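Local coordinates for protein probable porin (Pseudomonas aeruginosa, PDB 2Y0H) that probably works as an outer-membrane porin of the OprD family, an 18-stranded barrel that lets small solutes pass, at residues V243-L248 with A273-N278; Q266-N271 with T293-Q298. All blocks are in the same frame, centred on the assembly; numbering follows the deposited sequence.

Contact 1: V243-L248 with A273-N278. With C8E ((hydroxyethyloxy)tri(ethyloxy)octane), chain M.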
ATOM      1  N   VAL A 243      22.827   5.009  -0.503  1.00 28.14           N
ATOM      2  CA  VAL A 243      21.608   4.261  -0.752  1.00 29.01           C
ATOM      3  C   VAL A 243      21.900   3.319  -1.929  1.00 29.67           C
ATOM      4  O   VAL A 243      22.207   3.783  -3.020  1.00 30.09           O
ATOM      5  CB  VAL A 243      20.430   5.209  -1.103  1.00 30.25           C
ATOM      6  CG1 VAL A 243      19.171   4.406  -1.445  1.00 31.86           C
ATOM      7  CG2 VAL A 243      20.156   6.198   0.039  1.00 24.03           C
ATOM      8  N   ASP A 244      21.836   2.010  -1.698  1.00 28.15           N
ATOM      9  CA  ASP A 244      22.220   1.028  -2.726  1.00 31.99           C
ATOM     10  C   ASP A 244      21.288  -0.179  -2.720  1.00 26.34           C
ATOM     11  O   ASP A 244      21.465  -1.095  -1.934  1.00 31.01           O
ATOM     12  CB  ASP A 244      23.676   0.570  -2.525  1.00 31.22           C
ATOM     13  CG  ASP A 244      24.088  -0.559  -3.481  1.00 31.66           C
ATOM     14  OD1 ASP A 244      23.708  -0.532  -4.668  1.00 33.67           O
ATOM     15  OD2 ASP A 244      24.801  -1.481  -3.042  1.00 33.37           O
ATOM     16  N   ASN A 245      20.295  -0.171  -3.597  1.00 24.88           N
ATOM     17  CA  ASN A 245      19.346  -1.275  -3.693  1.00 27.80           C
ATOM     18  C   ASN A 245      18.740  -1.374  -5.074  1.00 29.40           C
ATOM     19  O   ASN A 245      18.266  -0.390  -5.644  1.00 24.70           O
ATOM     20  CB  ASN A 245      18.207  -1.122  -2.684  1.00 28.86           C
ATOM     21  CG  ASN A 245      17.177  -2.257  -2.766  1.00 27.69           C
ATOM     22  OD1 ASN A 245      16.262  -2.240  -3.596  1.00 25.35           O
ATOM     23  ND2 ASN A 245      17.311  -3.226  -1.881  1.00 25.88           N
ATOM     24  N   ARG A 246      18.772  -2.577  -5.615  1.00 31.30           N
ATOM     25  CA  ARG A 246      17.941  -2.882  -6.750  1.00 31.67           C
ATOM     26  C   ARG A 246      16.990  -3.933  -6.229  1.00 29.90           C
ATOM     27  O   ARG A 246      17.362  -4.776  -5.400  1.00 27.13           O
ATOM     28  CB  ARG A 246      18.781  -3.333  -7.949  1.00 35.64           C
ATOM     29  CG  ARG A 246      19.870  -2.301  -8.294  1.00 42.13           C
ATOM     30  CD  ARG A 246      20.530  -2.529  -9.637  1.00 50.22           C
ATOM     31  NE  ARG A 246      21.058  -3.882  -9.799  1.00 65.22           N
ATOM     32  CZ  ARG A 246      22.235  -4.293  -9.334  1.00 63.64           C
ATOM     33  NH1 ARG A 246      23.010  -3.456  -8.655  1.00 63.37           N
ATOM     34  NH2 ARG A 246      22.628  -5.546  -9.543  1.00 58.89           N
ATOM     35  N   ASN A 247      15.748  -3.840  -6.687  1.00 28.52           N
ATOM     36  CA  ASN A 247      14.664  -4.678  -6.208  1.00 29.06           C
ATOM     37  C   ASN A 247      13.981  -5.305  -7.421  1.00 30.89           C
ATOM     38  O   ASN A 247      13.358  -4.585  -8.208  1.00 29.08           O
ATOM     39  CB  ASN A 247      13.683  -3.812  -5.397  1.00 29.19           C
ATOM     40  CG  ASN A 247      12.385  -4.548  -5.038  1.00 30.00           C
ATOM     41  OD1 ASN A 247      12.130  -5.662  -5.504  1.00 27.57           O
ATOM     42  ND2 ASN A 247      11.563  -3.912  -4.204  1.00 29.22           N
ATOM     43  N   LEU A 248      14.136  -6.626  -7.587  1.00 29.62           N
ATOM     44  CA  LEU A 248      13.463  -7.392  -8.652  1.00 28.79           C
ATOM     45  C   LEU A 248      12.391  -8.296  -8.044  1.00 28.20           C
ATOM     46  O   LEU A 248      12.692  -9.174  -7.236  1.00 29.35           O
ATOM     47  CB  LEU A 248      14.446  -8.284  -9.409  1.00 31.51           C
ATOM     48  CG  LEU A 248      15.583  -7.697 -10.246  1.00 38.17           C
ATOM     49  CD1 LEU A 248      16.262  -6.544  -9.545  1.00 40.91           C
ATOM     50  CD2 LEU A 248      16.595  -8.795 -10.549  1.00 43.68           C
ATOM     51  N   ALA A 273      18.404  -2.441   2.367  1.00 27.22           N
ATOM     52  CA  ALA A 273      17.013  -2.822   2.219  1.00 28.05           C
ATOM     53  C   ALA A 273      16.354  -1.913   1.183  1.00 26.07           C
ATOM     54  O   ALA A 273      16.849  -0.837   0.888  1.00 25.49           O
ATOM     55  CB  ALA A 273      16.284  -2.706   3.558  1.00 25.02           C
ATOM     56  N   PHE A 274      15.229  -2.359   0.635  1.00 24.78           N
ATOM     57  CA  PHE A 274      14.434  -1.541  -0.264  1.00 26.31           C
ATOM     58  C   PHE A 274      13.929  -0.263   0.429  1.00 25.56           C
ATOM     59  O   PHE A 274      13.227  -0.337   1.438  1.00 23.72           O
ATOM     60  CB  PHE A 274      13.250  -2.356  -0.788  1.00 24.64           C
ATOM     61  CG  PHE A 274      12.383  -1.614  -1.760  1.00 26.30           C
ATOM     62  CD1 PHE A 274      12.926  -1.096  -2.938  1.00 22.01           C
ATOM     63  CD2 PHE A 274      11.021  -1.435  -1.504  1.00 24.45           C
ATOM     64  CE1 PHE A 274      12.135  -0.417  -3.847  1.00 22.91           C
ATOM     65  CE2 PHE A 274      10.207  -0.750  -2.409  1.00 23.86           C
ATOM     66  CZ  PHE A 274      10.764  -0.241  -3.588  1.00 25.43           C
ATOM     67  N   PRO A 275      14.288   0.909  -0.115  1.00 24.09           N
ATOM     68  CA  PRO A 275      13.866   2.190   0.475  1.00 27.30           C
ATOM     69  C   PRO A 275      12.378   2.465   0.274  1.00 27.09           C
ATOM     70  O   PRO A 275      11.889   2.416  -0.861  1.00 26.39           O
ATOM     71  CB  PRO A 275      14.693   3.222  -0.297  1.00 26.90           C
ATOM     72  CG  PRO A 275      15.825   2.426  -0.928  1.00 28.36           C
ATOM     73  CD  PRO A 275      15.235   1.098  -1.227  1.00 25.46           C
ATOM     74  N   VAL A 276      11.672   2.717   1.374  1.00 26.20           N
ATOM     75  CA  VAL A 276      10.327   3.285   1.326  1.00 24.34           C
ATOM     76  C   VAL A 276      10.296   4.512   2.207  1.00 24.66           C
ATOM     77  O   VAL A 276      11.109   4.632   3.130  1.00 22.52           O
ATOM     78  CB  VAL A 276       9.244   2.289   1.816  1.00 30.24           C
ATOM     79  CG1 VAL A 276       8.978   1.235   0.759  1.00 30.62           C
ATOM     80  CG2 VAL A 276       9.663   1.630   3.141  1.00 30.00           C
ATOM     81  N   LEU A 277       9.359   5.418   1.931  1.00 23.81           N
ATOM     82  CA  LEU A 277       9.121   6.572   2.799  1.00 27.73           C
ATOM     83  C   LEU A 277       8.694   6.138   4.207  1.00 29.87           C
ATOM     84  O   LEU A 277       8.000   5.132   4.373  1.00 27.68           O
ATOM     85  CB  LEU A 277       8.053   7.491   2.195  1.00 28.58           C
ATOM     86  CG  LEU A 277       8.427   8.153   0.862  1.00 29.43           C
ATOM     87  CD1 LEU A 277       7.245   8.911   0.255  1.00 23.64           C
ATOM     88  CD2 LEU A 277       9.625   9.078   1.049  1.00 24.49           C
ATOM     89  N   ASN A 278       9.107   6.906   5.211  1.00 26.48           N
ATOM     90  CA  ASN A 278       8.750   6.633   6.603  1.00 31.15           C
ATOM     91  C   ASN A 278       7.236   6.691   6.815  1.00 31.48           C
ATOM     92  O   ASN A 278       6.504   7.253   5.998  1.00 30.93           O
ATOM     93  CB  ASN A 278       9.390   7.678   7.510  1.00 29.47           C
ATOM     94  CG  ASN A 278       8.830   9.050   7.250  1.00 30.57           C
ATOM     95  OD1 ASN A 278       9.066   9.633   6.189  1.00 27.41           O
ATOM     96  ND2 ASN A 278       8.025   9.550   8.181  1.00 28.91           N
TER
HETATM   97  C1  C8E M1401      13.116 -11.803 -10.341  1.00 43.96           C
HETATM   98  C2  C8E M1401      11.915 -10.879 -10.556  1.00 39.61           C
HETATM   99  C3  C8E M1401      11.598 -10.733 -12.044  1.00 43.20           C
HETATM  100  C4  C8E M1401      12.297  -9.511 -12.640  1.00 42.34           C

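Contact 2: Q266-N271 with T293-Q298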
ATOM      1  N   GLN A 266      11.130 -12.579  -5.346  1.00 26.06           N
ATOM      2  CA  GLN A 266      11.567 -11.243  -4.962  1.00 28.61           C
ATOM      3  C   GLN A 266      13.035 -11.328  -4.573  1.00 27.97           C
ATOM      4  O   GLN A 266      13.457 -12.269  -3.895  1.00 29.69           O
ATOM      5  CB  GLN A 266      10.724 -10.741  -3.781  1.00 25.39           C
ATOM      6  CG  GLN A 266      10.967  -9.296  -3.331  1.00 24.16           C
ATOM      7  CD  GLN A 266       9.760  -8.736  -2.586  1.00 30.93           C
ATOM      8  OE1 GLN A 266       8.696  -8.518  -3.188  1.00 28.35           O
ATOM      9  NE2 GLN A 266       9.901  -8.537  -1.267  1.00 27.49           N
ATOM     10  N   LYS A 267      13.805 -10.336  -4.989  1.00 29.29           N
ATOM     11  CA  LYS A 267      15.236 -10.357  -4.766  1.00 33.32           C
ATOM     12  C   LYS A 267      15.788  -8.943  -4.492  1.00 30.89           C
ATOM     13  O   LYS A 267      15.666  -8.048  -5.320  1.00 32.72           O
ATOM     14  CB  LYS A 267      15.899 -10.995  -5.986  1.00 32.99           C
ATOM     15  CG  LYS A 267      17.395 -11.178  -5.907  1.00 44.20           C
ATOM     16  CD  LYS A 267      17.910 -11.941  -7.142  1.00 51.31           C
ATOM     17  CE  LYS A 267      17.319 -13.367  -7.247  1.00 59.71           C
ATOM     18  NZ  LYS A 267      15.880 -13.441  -7.701  1.00 55.81           N
ATOM     19  N   MET A 268      16.365  -8.756  -3.312  1.00 27.92           N
ATOM     20  CA  MET A 268      17.075  -7.521  -2.966  1.00 31.44           C
ATOM     21  C   MET A 268      18.540  -7.657  -3.379  1.00 31.46           C
ATOM     22  O   MET A 268      19.198  -8.651  -3.063  1.00 31.47           O
ATOM     23  CB  MET A 268      17.006  -7.244  -1.457  1.00 25.38           C
ATOM     24  CG  MET A 268      15.597  -7.158  -0.871  1.00 26.31           C
ATOM     25  SD  MET A 268      14.646  -5.762  -1.554  1.00 29.46           S
ATOM     26  CE  MET A 268      13.460  -6.668  -2.560  1.00 27.10           C
ATOM     27  N   ILE A 269      19.045  -6.652  -4.083  1.00 32.92           N
ATOM     28  CA  ILE A 269      20.435  -6.629  -4.515  1.00 28.88           C
ATOM     29  C   ILE A 269      21.082  -5.333  -4.071  1.00 34.22           C
ATOM     30  O   ILE A 269      20.510  -4.248  -4.248  1.00 29.18           O
ATOM     31  CB  ILE A 269      20.527  -6.729  -6.033  1.00 35.46           C
ATOM     32  CG1 ILE A 269      19.796  -7.995  -6.513  1.00 34.02           C
ATOM     33  CG2 ILE A 269      21.983  -6.702  -6.479  1.00 37.92           C
ATOM     34  CD1 ILE A 269      19.376  -7.967  -7.972  1.00 38.04           C
ATOM     35  N   GLY A 270      22.284  -5.448  -3.511  1.00 33.38           N
ATOM     36  CA  GLY A 270      23.024  -4.297  -3.014  1.00 31.91           C
ATOM     37  C   GLY A 270      23.114  -4.398  -1.508  1.00 32.12           C
ATOM     38  O   GLY A 270      22.642  -5.369  -0.921  1.00 32.47           O
ATOM     39  N   ASN A 271      23.709  -3.418  -0.845  1.00 34.19           N
ATOM     40  CA  ASN A 271      23.835  -3.602   0.601  1.00 36.59           C
ATOM     41  C   ASN A 271      22.679  -3.058   1.447  1.00 34.38           C
ATOM     42  O   ASN A 271      22.638  -3.309   2.652  1.00 32.15           O
ATOM     43  CB  ASN A 271      25.194  -3.131   1.130  1.00 45.87           C
ATOM     44  CG  ASN A 271      25.208  -1.674   1.427  1.00 46.46           C
ATOM     45  OD1 ASN A 271      24.828  -0.866   0.579  1.00 49.55           O
ATOM     46  ND2 ASN A 271      25.615  -1.313   2.645  1.00 40.16           N
ATOM     47  N   THR A 293       7.853  -7.312   5.109  1.00 28.69           N
ATOM     48  CA  THR A 293       7.853  -6.917   3.701  1.00 32.97           C
ATOM     49  C   THR A 293       8.845  -7.730   2.862  1.00 29.54           C
ATOM     50  O   THR A 293       8.804  -7.665   1.638  1.00 28.41           O
ATOM     51  CB  THR A 293       8.142  -5.397   3.510  1.00 27.48           C
ATOM     52  OG1 THR A 293       9.518  -5.127   3.782  1.00 28.93           O
ATOM     53  CG2 THR A 293       7.269  -4.543   4.434  1.00 27.82           C
ATOM     54  N   PHE A 294       9.721  -8.492   3.519  1.00 29.23           N
ATOM     55  CA  PHE A 294      10.712  -9.326   2.828  1.00 26.14           C
ATOM     56  C   PHE A 294      11.587  -8.519   1.871  1.00 27.49           C
ATOM     57  O   PHE A 294      11.868  -8.938   0.744  1.00 27.84           O
ATOM     58  CB  PHE A 294      10.017 -10.491   2.110  1.00 30.45           C
ATOM     59  CG  PHE A 294       9.504 -11.540   3.049  1.00 28.06           C
ATOM     60  CD1 PHE A 294       8.312 -11.350   3.730  1.00 26.71           C
ATOM     61  CD2 PHE A 294      10.237 -12.691   3.290  1.00 24.31           C
ATOM     62  CE1 PHE A 294       7.846 -12.308   4.622  1.00 24.80           C
ATOM     63  CE2 PHE A 294       9.774 -13.659   4.183  1.00 25.48           C
ATOM     64  CZ  PHE A 294       8.582 -13.459   4.852  1.00 25.36           C
ATOM     65  N   THR A 295      12.009  -7.349   2.336  1.00 25.29           N
ATOM     66  CA  THR A 295      12.865  -6.458   1.563  1.00 28.00           C
ATOM     67  C   THR A 295      14.137  -6.119   2.335  1.00 28.06           C
ATOM     68  O   THR A 295      14.722  -5.061   2.136  1.00 29.17           O
ATOM     69  CB  THR A 295      12.127  -5.153   1.192  1.00 28.80           C
ATOM     70  OG1 THR A 295      11.558  -4.565   2.377  1.00 23.61           O
ATOM     71  CG2 THR A 295      11.012  -5.444   0.163  1.00 28.84           C
ATOM     72  N   ARG A 296      14.561  -7.023   3.215  1.00 30.04           N
ATOM     73  CA  ARG A 296      15.750  -6.790   4.043  1.00 30.89           C
ATOM     74  C   ARG A 296      17.007  -6.901   3.188  1.00 27.48           C
ATOM     75  O   ARG A 296      16.949  -7.443   2.084  1.00 26.33           O
ATOM     76  CB  ARG A 296      15.775  -7.766   5.225  1.00 31.06           C
ATOM     77  CG  ARG A 296      14.678  -7.485   6.239  1.00 32.31           C
ATOM     78  CD  ARG A 296      14.462  -8.637   7.194  1.00 33.81           C
ATOM     79  NE  ARG A 296      15.583  -8.795   8.112  1.00 37.00           N
ATOM     80  CZ  ARG A 296      15.545  -9.563   9.198  1.00 39.66           C
ATOM     81  NH1 ARG A 296      14.440 -10.237   9.492  1.00 35.23           N
ATOM     82  NH2 ARG A 296      16.607  -9.653   9.989  1.00 32.03           N
ATOM     83  N   PRO A 297      18.145  -6.378   3.682  1.00 31.09           N
ATOM     84  CA  PRO A 297      19.317  -6.315   2.789  1.00 28.83           C
ATOM     85  C   PRO A 297      19.673  -7.696   2.209  1.00 33.16           C
ATOM     86  O   PRO A 297      19.787  -8.668   2.963  1.00 33.15           O
ATOM     87  CB  PRO A 297      20.434  -5.790   3.705  1.00 30.55           C
ATOM     88  CG  PRO A 297      19.711  -5.102   4.856  1.00 26.09           C
ATOM     89  CD  PRO A 297      18.437  -5.867   5.041  1.00 27.87           C
ATOM     90  N   GLN A 298      19.800  -7.777   0.888  1.00 27.81           N
ATOM     91  CA  GLN A 298      20.171  -9.017   0.197  1.00 34.09           C
ATOM     92  C   GLN A 298      19.171 -10.186   0.277  1.00 30.96           C
ATOM     93  O   GLN A 298      19.503 -11.312  -0.074  1.00 32.24           O
ATOM     94  CB  GLN A 298      21.558  -9.490   0.648  1.00 37.10           C
ATOM     95  CG  GLN A 298      22.663  -8.531   0.277  1.00 44.27           C
ATOM     96  CD  GLN A 298      24.027  -9.007   0.716  1.00 54.88           C
ATOM     97  OE1 GLN A 298      24.373  -8.925   1.893  1.00 61.01           O
ATOM     98  NE2 GLN A 298      24.815  -9.507  -0.231  1.00 59.44           N
TER
HETATM   99  O   HOH W   1      19.994  -5.536  -0.684  1.00 34.78           O
HETATM  100  O   HOH W   2      23.892  -7.895  -3.026  1.00 47.32           O

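Contact 1: V243-L248 with A273-N278
Asn247 sets its carboxamide nitrogen over the ring of Phe274. ND2 stands 3.3 Å above the ring plane, over the centre, and its nearest ring atom is CD1 of Phe274 at 3.4 Å. With amide and ring planes 85° apart, the amide meets the aromatic face through its nitrogen rather than lying flat. Asn247 OD1 accepts a hydrogen bond from Asn249, which helps fix the rotation of the amide. Asn245, two residues earlier on the same side of the strand, takes the ring edge: its OD1 lies in the ring plane, 3.6 Å from CD1 of Phe274. The CG of Phe274 is anti to its own backbone N (chi1 -178°), which swings the ring obliquely across the strand, turning its face to Asn247 and its edge to Asn245. The other end of the Asn245 amide turns to the loop backbone, where ND2 donates to Asp272 O. Toward the beginning of the strand, Asn245 CB rests 4.0 Å from Pro275 CD, and Val243 CG1 touches Pro275 CG at 3.9 Å. No hydrogen bond joins the two segments. Arg246 and Leu248 point the other way, and a detergent molecule lies against Leu248, consistent with a membrane-facing outer wall. Residues 273-275 thus lie against the face of strand 244-256 opposite the detergent, probably the inside of the barrel, and Phe274 also meets Phe230 of strand 221-234 and Gln206 of strand 204-216.

Contact 2: Q266-N271 with T293-Q298
Met268 buries more surface here than any other residue, its side chain bent over the backbone of Thr295 and Arg296. Its CG is anti to the carbonyl carbon (chi1 -57°), and a further turn at chi2 folds the thioether alongside the loop. CG of Met268 comes within 3.3 Å of Arg296 O, while SD runs along CA of Thr295 and CE rests against the methyl CG2 of the same threonine. The other side of this packing is formed by Asn245 and Asn247 of the neighbouring strand 244-256. Gln266, two residues earlier and on the same face of the strand, stretches its chain toward the loop, where NE2 donates to Phe294 O at 2.8 Å. That carbonyl lies almost in the amide plane of Gln266, but the nitrogen sits well above the carbonyl plane. A weak second bond of 3.2 Å runs from NE2 of Gln266 to Thr293 O, while OE1 accepts from the backbone of Asn287, leaving the amide held at both ends. In the OprD-family barrel these residues belong to the inward face of strand 259-269, and the long connection to strand 300-309 doubles back over that face before rejoining the wall. The return is made at Gln298, which has positive phi and places its CA 3.4 Å from Met268 O in a CA-H...O contact. Its CG packs against Gly270 O. One water bridges Gly270 O to Gln298 N, accepting from the latter, and another links Gly270 N to Gln298 NE2, the last bond being weak. Arg296 turns away from the strand to form a salt bridge with Glu341.

How the contacts relate
Both contacts hold parts of the one long connection between strands 259-269 and 300-309 against the barrel wall: contact 1 on strand 244-256, contact 2 on the adjacent strand 259-269. The wall strands are joined by backbone hydrogen bonds, among them Arg246 N to Ile269 O, and the loop pieces touch where Ala273 meets Thr295. Contact 1 is buried and joined by van der Waals and amide-aromatic contacts, its amides taking their hydrogen bonds from residues outside the pair. Contact 2 is only partly buried; it has direct side-chain-to-backbone hydrogen bonds at its Gln266 end and water bridges at its more exposed Gly270-Gln298 end.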